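Local coordinates for protein transcriptional regulator (PDB 5V8C) that probably acts as a LytR-Cps2A-Psr phosphotransferase that mediates glycosylation of a bacterial surface protein anchored to the cell wall, at residues Gly64-Asn69 against Ala279-Ser284; Thr109-Thr114 against Ser229-Ser234; Ile115-Phe120 against Leu163-His168. One frame throughout, in Å; residues are numbered along the deposited sequence.

Interaction 1: Gly64-Asn69 against Ala279-Ser284; sequences GVTIIN and ARYGYS
Thr66 and Ile68 reach Tyr281 from the strand that carries them both, and each meets a different part of the phenol. The Thr66 side chain stands at about a right angle to that of Tyr281, and its methyl CG2 does the touching, 3.7 Å from Tyr281 OH and 3.9 Å from Tyr281 CZ. Ile68 slants across the tyrosine nearer the ring's root: Ile68 CD1 lies 3.6 Å from Tyr281 CD2 and 3.7 Å from Tyr281 CE2. Both approaches to the ring are oblique. Thr66 and Ile68 point the same way because side chains alternate along a strand, while Val65 and Ile67 turn to helices 233-248 and 182-208 on the other face of the mixed sheet. The contact thus joins strand 65-70 to the end of helix 272-280. That helix closes in a Schellman motif with Gly282 as the C-prime residue (phi 75°): Tyr283 N bonds back to a carbonyl in the last turn, accompanied by a weak bond of 3.2 Å from Gly282 N to Ala279 O. Tyr281 directly precedes Gly282. Its CG lies opposite the carbonyl carbon (chi1 -53°), which carries the ring toward the strand. Arg280 CB sits over one face of the Tyr281 ring, toward its rim. Thr66 OG1 hydrogen-bonds Thr253 OG1 on the neighbouring strand and stays somewhat farther from the phenol than CG2.

Interaction 2: Thr109-Thr114 against Ser229-Ser234; sequences TTHLVT and SGTGLS
His111, at the start of strand 111-115, is the first residue of 109-114 to meet Thr231, and the two have the closest alpha carbons of the segments, 5.8 Å from His111 CA to Thr231 CA. The imidazole presents ND1 to the threonine: His111 ND1 is 2.8 Å from Thr231 OG1 and 3.3 Å from Thr231 CB. The hydroxyl approaches the ring obliquely, and Thr231 OG1 also lies 3.6 Å from His111 CB. Thr231 delivers it by a torsion that sets OG1 opposite the backbone N (chi1 -168°). One residue on, Leu112 takes part through its backbone, with Leu112 O 4.0 Å from the methyl Thr231 CG2; Leu112 N is bonded to the carboxylate of Asp228, just ahead of the loop 229-232. Val113 then continues the strand by backbone bonds to Leu24 and Leu26, and Thr114 bonds to Thr226. Strand 111-115 therefore runs within the mixed sheet between 23-28 and 226-228, and the contact is where the loop leaving 226-228 passes the start of the strand before entering helix 233-248. Trp23 touches both partners, its ring meeting that of His111 at about 30°. Chemically, a buried imidazole has polar company at both nitrogens, OG1 beside ND1 and a weak hydrogen bond between NE2 and Glu21, and the latter suggests that NE2 carries a proton.

Interaction 3: Ile115-Phe120 against Leu163-His168; sequences IDMAQF and LVRSRH
A capping box starts helix 117-126, and the first turn it secures carries Met117 and Phe120 to Arg165 and Val164 at the end of helix 157-165. The box consists of two reciprocal bonds. Gln119 N donates to Asp116 OD1 over 2.8 Å, meeting the carboxylate on its anti side and 35° out of its plane, while Asp116 N donates to Gln119 OE1 over 2.9 Å with an N-H...O angle of 161°. Across the gap, the Met117 and Arg165 side chains cross at about a right angle. Met117 is extended beyond CG, so that its thioether arrives at the arginine: Met117 SD is 3.6 Å from Arg165 NH1 and Met117 CE is 3.7 Å from Arg165 CD. The bend of Arg165 at chi3 (-53°) turns the guanidinium alongside the sulfur, while CD is already near it. The sulfur approaches the guanidinium obliquely. Arg165 NE also makes a weak hydrogen bond back to Leu161 O, one turn earlier in its own helix. The second pair is looser and apolar, with Phe120 CE2 4.4 Å from Val164 CG2. Val196 of helix 182-208 touches both Phe120 and Val164, and Leu161 touches Met117 and Phe120, so three helices meet here. A bound polyether, probably from the crystallisation liquor, comes within about 4 Å of the Phe120 side chain; this is consistent with a pocket for a long, flexible chain, as in LytR-Cps2A-Psr relatives that bind polyprenyl lipids. Since no hydrogen bond crosses between the two segments, their union rests on van der Waals contact of methyls, ring and thioether with the arginine's CD and guanidinium; the capping box fixes the start of helix 117-126, the weak NE bond ties Arg165 to its own helix, and neither crosses the contact.

How the interactions relate
Interactions 1 and 2 both reach the seven-stranded mixed sheet, through strands 65-70 and 111-115, yet their centres are 18 Å apart and their nearest atoms about 7 Å, so they do not touch. Interaction 3 continues directly from interaction 2: strand 111-115 runs into helix 117-126, and Thr114 O packs 3.6 Å from Gln119 OE1 of the capping box, although the two centres are 22 Å apart. Interactions 1 and 3 lie on opposite sides of the chain's centre, with 24 Å between their own centres. Of the three, interaction 3 has the bound polyether beside it. The cobalt ion is held by Ala1, His2 and His219, which belong to none of the six segments.

Interaction 1: Gly64-Asn69 against Ala279-Ser284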
loop_
_atom_site.group_PDB
_atom_site.type_symbol
_atom_site.label_atom_id
_atom_site.label_comp_id
_atom_site.label_asym_id
_atom_site.label_seq_id
_atom_site.Cartn_x
_atom_site.Cartn_y
_atom_site.Cartn_z
ATOM N N GLY A 64 -6.380 -14.549 10.522
ATOM C CA GLY A 64 -5.560 -14.614 9.318
ATOM C C GLY A 64 -4.747 -13.354 9.105
ATOM O O GLY A 64 -4.052 -12.905 10.017
ATOM N N VAL A 65 -4.801 -12.789 7.898
ATOM C CA VAL A 65 -4.090 -11.555 7.539
ATOM C C VAL A 65 -5.007 -10.705 6.662
ATOM O O VAL A 65 -5.544 -11.206 5.676
ATOM C CB VAL A 65 -2.704 -11.808 6.862
ATOM C CG1 VAL A 65 -2.154 -10.539 6.199
ATOM C CG2 VAL A 65 -1.689 -12.375 7.855
ATOM N N THR A 66 -5.191 -9.431 7.036
ATOM C CA THR A 66 -5.998 -8.474 6.294
ATOM C C THR A 66 -5.140 -7.286 5.892
ATOM O O THR A 66 -4.349 -6.782 6.690
ATOM C CB THR A 66 -7.261 -8.081 7.093
ATOM O OG1 THR A 66 -8.130 -9.209 7.156
ATOM C CG2 THR A 66 -8.030 -6.921 6.468
ATOM N N ILE A 67 -5.272 -6.866 4.641
ATOM C CA ILE A 67 -4.571 -5.707 4.112
ATOM C C ILE A 67 -5.627 -4.681 3.717
ATOM O O ILE A 67 -6.545 -4.996 2.960
ATOM C CB ILE A 67 -3.633 -6.103 2.943
ATOM C CG1 ILE A 67 -2.461 -6.958 3.458
ATOM C CG2 ILE A 67 -3.134 -4.873 2.171
ATOM C CD1 ILE A 67 -1.789 -7.788 2.404
ATOM N N ILE A 68 -5.545 -3.489 4.314
ATOM C CA ILE A 68 -6.464 -2.384 4.051
ATOM C C ILE A 68 -5.727 -1.333 3.252
ATOM O O ILE A 68 -4.743 -0.763 3.729
ATOM C CB ILE A 68 -7.161 -1.831 5.330
ATOM C CG1 ILE A 68 -8.065 -2.918 5.952
ATOM C CG2 ILE A 68 -7.987 -0.578 5.005
ATOM C CD1 ILE A 68 -8.208 -2.874 7.404
ATOM N N ASN A 69 -6.136 -1.171 1.989
ATOM C CA ASN A 69 -5.506 -0.227 1.077
ATOM C C ASN A 69 -6.165 1.132 1.285
ATOM O O ASN A 69 -7.382 1.258 1.142
ATOM C CB ASN A 69 -5.619 -0.740 -0.372
ATOM C CG ASN A 69 -4.988 0.133 -1.439
ATOM O OD1 ASN A 69 -3.957 0.785 -1.234
ATOM N ND2 ASN A 69 -5.567 0.112 -2.632
ATOM N N ALA A 279 -13.338 0.458 12.585
ATOM C CA ALA A 279 -13.735 0.157 13.968
ATOM C C ALA A 279 -13.741 -1.344 14.231
ATOM O O ALA A 279 -13.582 -1.755 15.377
ATOM C CB ALA A 279 -15.106 0.734 14.269
ATOM N N ARG A 280 -13.957 -2.157 13.181
ATOM C CA ARG A 280 -13.924 -3.616 13.277
ATOM C C ARG A 280 -12.539 -4.080 13.761
ATOM O O ARG A 280 -12.447 -4.900 14.679
ATOM C CB ARG A 280 -14.246 -4.259 11.915
ATOM C CG ARG A 280 -15.726 -4.241 11.570
ATOM C CD ARG A 280 -16.038 -4.998 10.291
ATOM N NE ARG A 280 -17.471 -4.971 9.994
ATOM C CZ ARG A 280 -18.327 -5.929 10.338
ATOM N NH1 ARG A 280 -17.899 -7.020 10.960
ATOM N NH2 ARG A 280 -19.616 -5.809 10.046
ATOM N N TYR A 281 -11.471 -3.483 13.187
ATOM C CA TYR A 281 -10.072 -3.789 13.493
ATOM C C TYR A 281 -9.506 -2.963 14.668
ATOM O O TYR A 281 -8.295 -2.919 14.867
ATOM C CB TYR A 281 -9.213 -3.653 12.217
ATOM C CG TYR A 281 -9.753 -4.461 11.054
ATOM C CD1 TYR A 281 -9.590 -5.844 11.002
ATOM C CD2 TYR A 281 -10.475 -3.854 10.034
ATOM C CE1 TYR A 281 -10.138 -6.600 9.967
ATOM C CE2 TYR A 281 -11.022 -4.599 8.990
ATOM C CZ TYR A 281 -10.853 -5.972 8.962
ATOM O OH TYR A 281 -11.389 -6.705 7.931
ATOM N N GLY A 282 -10.392 -2.351 15.450
ATOM C CA GLY A 282 -10.041 -1.597 16.653
ATOM C C GLY A 282 -9.410 -0.230 16.473
ATOM O O GLY A 282 -8.757 0.269 17.395
ATOM N N TYR A 283 -9.616 0.402 15.305
ATOM C CA TYR A 283 -9.070 1.730 15.034
ATOM C C TYR A 283 -10.125 2.803 15.248
ATOM O O TYR A 283 -11.208 2.723 14.665
ATOM C CB TYR A 283 -8.532 1.835 13.596
ATOM C CG TYR A 283 -7.543 0.763 13.190
ATOM C CD1 TYR A 283 -6.446 0.458 13.992
ATOM C CD2 TYR A 283 -7.645 0.125 11.961
ATOM C CE1 TYR A 283 -5.504 -0.490 13.600
ATOM C CE2 TYR A 283 -6.708 -0.820 11.556
ATOM C CZ TYR A 283 -5.637 -1.125 12.377
ATOM O OH TYR A 283 -4.720 -2.068 11.979
ATOM N N SER A 284 -9.803 3.814 16.070
ATOM C CA SER A 284 -10.685 4.946 16.344
ATOM C C SER A 284 -9.833 6.157 16.739
ATOM O O SER A 284 -8.931 6.001 17.571
ATOM C CB SER A 284 -11.679 4.601 17.449
ATOM O OG SER A 284 -12.621 5.644 17.638
#

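Interaction 2: Thr109-Thr114 against Ser229-Ser234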
loop_
_atom_site.group_PDB
_atom_site.type_symbol
_atom_site.label_atom_id
_atom_site.label_comp_id
_atom_site.label_asym_id
_atom_site.label_seq_id
_atom_site.Cartn_x
_atom_site.Cartn_y
_atom_site.Cartn_z
ATOM N N THR A 109 0.247 2.774 14.405
ATOM C CA THR A 109 1.290 2.039 13.702
ATOM C C THR A 109 2.291 1.390 14.678
ATOM O O THR A 109 2.887 2.063 15.512
ATOM C CB THR A 109 1.935 2.951 12.656
ATOM O OG1 THR A 109 0.934 3.312 11.711
ATOM C CG2 THR A 109 3.094 2.298 11.928
ATOM N N THR A 110 2.463 0.074 14.547
ATOM C CA THR A 110 3.361 -0.742 15.362
ATOM C C THR A 110 4.726 -0.896 14.659
ATOM O O THR A 110 5.767 -0.838 15.317
ATOM C CB THR A 110 2.645 -2.067 15.694
ATOM O OG1 THR A 110 1.595 -1.786 16.619
ATOM C CG2 THR A 110 3.567 -3.120 16.293
ATOM N N HIS A 111 4.713 -1.044 13.317
ATOM C CA HIS A 111 5.916 -1.205 12.502
ATOM C C HIS A 111 5.818 -0.380 11.215
ATOM O O HIS A 111 4.715 -0.060 10.777
ATOM C CB HIS A 111 6.136 -2.686 12.166
ATOM C CG HIS A 111 6.241 -3.570 13.365
ATOM N ND1 HIS A 111 7.374 -3.583 14.153
ATOM C CD2 HIS A 111 5.347 -4.449 13.870
ATOM C CE1 HIS A 111 7.142 -4.476 15.100
ATOM N NE2 HIS A 111 5.931 -5.017 14.976
ATOM N N LEU A 112 6.960 -0.048 10.601
ATOM C CA LEU A 112 6.949 0.767 9.394
ATOM C C LEU A 112 7.900 0.255 8.321
ATOM O O LEU A 112 9.099 0.081 8.583
ATOM C CB LEU A 112 7.226 2.258 9.698
ATOM C CG LEU A 112 7.271 3.177 8.447
ATOM C CD1 LEU A 112 5.877 3.606 8.004
ATOM C CD2 LEU A 112 8.162 4.373 8.660
ATOM N N VAL A 113 7.357 0.071 7.094
ATOM C CA VAL A 113 8.096 -0.322 5.896
ATOM C C VAL A 113 7.907 0.765 4.829
ATOM O O VAL A 113 6.774 1.171 4.543
ATOM C CB VAL A 113 7.708 -1.729 5.360
ATOM C CG1 VAL A 113 8.701 -2.201 4.300
ATOM C CG2 VAL A 113 7.622 -2.746 6.492
ATOM N N THR A 114 9.020 1.242 4.264
ATOM C CA THR A 114 9.039 2.275 3.232
ATOM C C THR A 114 9.775 1.756 2.003
ATOM O O THR A 114 10.836 1.146 2.122
ATOM C CB THR A 114 9.600 3.576 3.818
ATOM O OG1 THR A 114 8.597 4.146 4.655
ATOM C CG2 THR A 114 10.037 4.579 2.760
ATOM N N SER A 229 13.567 2.290 13.201
ATOM C CA SER A 229 14.640 1.802 14.064
ATOM C C SER A 229 14.211 0.693 15.019
ATOM O O SER A 229 15.009 -0.198 15.290
ATOM C CB SER A 229 15.268 2.956 14.834
ATOM O OG SER A 229 15.777 3.942 13.951
ATOM N N GLY A 230 12.953 0.724 15.465
ATOM C CA GLY A 230 12.417 -0.236 16.430
ATOM C C GLY A 230 11.909 -1.553 15.881
ATOM O O GLY A 230 11.583 -2.459 16.651
ATOM N N THR A 231 11.805 -1.670 14.553
ATOM C CA THR A 231 11.307 -2.894 13.933
ATOM C C THR A 231 12.477 -3.764 13.484
ATOM O O THR A 231 13.431 -3.261 12.890
ATOM C CB THR A 231 10.265 -2.577 12.841
ATOM O OG1 THR A 231 9.595 -3.779 12.466
ATOM C CG2 THR A 231 10.867 -1.928 11.615
ATOM N N GLY A 232 12.425 -5.044 13.831
ATOM C CA GLY A 232 13.494 -5.977 13.514
ATOM C C GLY A 232 13.345 -6.695 12.188
ATOM O O GLY A 232 12.228 -6.990 11.750
ATOM N N LEU A 233 14.484 -7.016 11.556
ATOM C CA LEU A 233 14.518 -7.794 10.327
ATOM C C LEU A 233 13.868 -9.161 10.606
ATOM O O LEU A 233 13.246 -9.741 9.716
ATOM C CB LEU A 233 15.970 -7.944 9.850
ATOM C CG LEU A 233 16.215 -7.874 8.342
ATOM C CD1 LEU A 233 15.598 -6.631 7.723
ATOM C CD2 LEU A 233 17.677 -7.886 8.036
ATOM N N SER A 234 13.904 -9.595 11.880
ATOM C CA SER A 234 13.259 -10.812 12.374
ATOM C C SER A 234 11.754 -10.592 12.575
ATOM O O SER A 234 10.973 -11.518 12.368
ATOM C CB SER A 234 13.914 -11.294 13.669
ATOM O OG SER A 234 14.158 -10.243 14.590
#

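Interaction 3: Ile115-Phe120 against Leu163-His168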
loop_
_atom_site.group_PDB
_atom_site.type_symbol
_atom_site.label_atom_id
_atom_site.label_comp_id
_atom_site.label_asym_id
_atom_site.label_seq_id
_atom_site.Cartn_x
_atom_site.Cartn_y
_atom_site.Cartn_z
ATOM N N ILE A 115 9.165 1.920 0.833
ATOM C CA ILE A 115 9.720 1.425 -0.423
ATOM C C ILE A 115 9.645 2.545 -1.448
ATOM O O ILE A 115 8.564 3.088 -1.690
ATOM C CB ILE A 115 8.969 0.142 -0.928
ATOM C CG1 ILE A 115 8.554 -0.794 0.220
ATOM C CG2 ILE A 115 9.799 -0.616 -1.964
ATOM C CD1 ILE A 115 7.368 -1.627 -0.060
ATOM N N ASP A 116 10.781 2.882 -2.057
ATOM C CA ASP A 116 10.806 3.895 -3.101
ATOM C C ASP A 116 10.541 3.268 -4.493
ATOM O O ASP A 116 10.348 2.054 -4.587
ATOM C CB ASP A 116 12.100 4.731 -3.029
ATOM C CG ASP A 116 13.395 4.006 -3.350
ATOM O OD1 ASP A 116 13.460 3.344 -4.413
ATOM O OD2 ASP A 116 14.400 4.248 -2.644
ATOM N N MET A 117 10.526 4.084 -5.551
ATOM C CA MET A 117 10.262 3.639 -6.924
ATOM C C MET A 117 11.256 2.573 -7.422
ATOM O O MET A 117 10.838 1.512 -7.882
ATOM C CB MET A 117 10.224 4.838 -7.886
ATOM C CG MET A 117 8.973 5.683 -7.758
ATOM S SD MET A 117 8.822 6.848 -9.144
ATOM C CE MET A 117 7.929 8.166 -8.361
ATOM N N ALA A 118 12.564 2.848 -7.311
ATOM C CA ALA A 118 13.611 1.919 -7.719
ATOM C C ALA A 118 13.591 0.646 -6.839
ATOM O O ALA A 118 13.790 -0.459 -7.351
ATOM C CB ALA A 118 14.963 2.600 -7.632
ATOM N N GLN A 119 13.294 0.804 -5.532
ATOM C CA GLN A 119 13.189 -0.307 -4.587
ATOM C C GLN A 119 12.028 -1.222 -4.982
ATOM O O GLN A 119 12.230 -2.426 -5.118
ATOM C CB GLN A 119 13.023 0.210 -3.150
ATOM C CG GLN A 119 14.314 0.701 -2.503
ATOM C CD GLN A 119 14.106 1.259 -1.113
ATOM O OE1 GLN A 119 13.015 1.688 -0.734
ATOM N NE2 GLN A 119 15.164 1.295 -0.325
ATOM N N PHE A 120 10.856 -0.638 -5.282
ATOM C CA PHE A 120 9.674 -1.375 -5.741
ATOM C C PHE A 120 9.953 -2.159 -7.021
ATOM O O PHE A 120 9.677 -3.356 -7.066
ATOM C CB PHE A 120 8.479 -0.425 -5.943
ATOM C CG PHE A 120 7.161 -1.102 -6.234
ATOM C CD1 PHE A 120 6.605 -1.999 -5.330
ATOM C CD2 PHE A 120 6.465 -0.826 -7.402
ATOM C CE1 PHE A 120 5.373 -2.604 -5.587
ATOM C CE2 PHE A 120 5.227 -1.417 -7.652
ATOM C CZ PHE A 120 4.681 -2.289 -6.735
ATOM N N LEU A 163 1.776 1.420 -13.699
ATOM C CA LEU A 163 0.370 1.093 -13.480
ATOM C C LEU A 163 -0.163 1.708 -12.175
ATOM O O LEU A 163 -1.233 2.326 -12.185
ATOM C CB LEU A 163 0.168 -0.440 -13.498
ATOM C CG LEU A 163 -1.262 -0.965 -13.680
ATOM C CD1 LEU A 163 -1.976 -0.287 -14.837
ATOM C CD2 LEU A 163 -1.255 -2.457 -13.910
ATOM N N VAL A 164 0.584 1.559 -11.064
ATOM C CA VAL A 164 0.176 2.129 -9.784
ATOM C C VAL A 164 0.291 3.664 -9.792
ATOM O O VAL A 164 -0.535 4.338 -9.180
ATOM C CB VAL A 164 0.872 1.480 -8.555
ATOM C CG1 VAL A 164 0.615 -0.021 -8.496
ATOM C CG2 VAL A 164 2.363 1.771 -8.523
ATOM N N ARG A 165 1.279 4.211 -10.515
ATOM C CA ARG A 165 1.507 5.655 -10.597
ATOM C C ARG A 165 0.592 6.352 -11.599
ATOM O O ARG A 165 0.544 7.578 -11.597
ATOM C CB ARG A 165 2.957 5.948 -11.003
ATOM C CG ARG A 165 3.978 5.956 -9.886
ATOM C CD ARG A 165 5.314 6.453 -10.424
ATOM N NE ARG A 165 5.744 5.694 -11.602
ATOM C CZ ARG A 165 6.655 6.109 -12.478
ATOM N NH1 ARG A 165 7.247 7.286 -12.324
ATOM N NH2 ARG A 165 6.982 5.347 -13.515
ATOM N N SER A 166 -0.035 5.593 -12.516
ATOM C CA SER A 166 -0.879 6.107 -13.604
ATOM C C SER A 166 -1.802 7.262 -13.174
ATOM O O SER A 166 -2.905 7.032 -12.677
ATOM C CB SER A 166 -1.659 4.972 -14.263
ATOM O OG SER A 166 -2.166 5.336 -15.537
ATOM N N ARG A 167 -1.315 8.506 -13.344
ATOM C CA ARG A 167 -2.020 9.730 -12.954
ATOM C C ARG A 167 -3.122 10.075 -13.948
ATOM O O ARG A 167 -4.259 10.322 -13.542
ATOM C CB ARG A 167 -1.035 10.899 -12.795
ATOM N N HIS A 168 -2.796 10.068 -15.247
ATOM C CA HIS A 168 -3.763 10.341 -16.304
ATOM C C HIS A 168 -3.774 9.189 -17.322
ATOM O O HIS A 168 -3.051 9.226 -18.324
ATOM C CB HIS A 168 -3.495 11.707 -16.965
ATOM C CG HIS A 168 -3.395 12.835 -15.984
ATOM N ND1 HIS A 168 -2.171 13.397 -15.654
ATOM C CD2 HIS A 168 -4.366 13.441 -15.260
ATOM C CE1 HIS A 168 -2.439 14.337 -14.762
ATOM N NE2 HIS A 168 -3.745 14.397 -14.488
#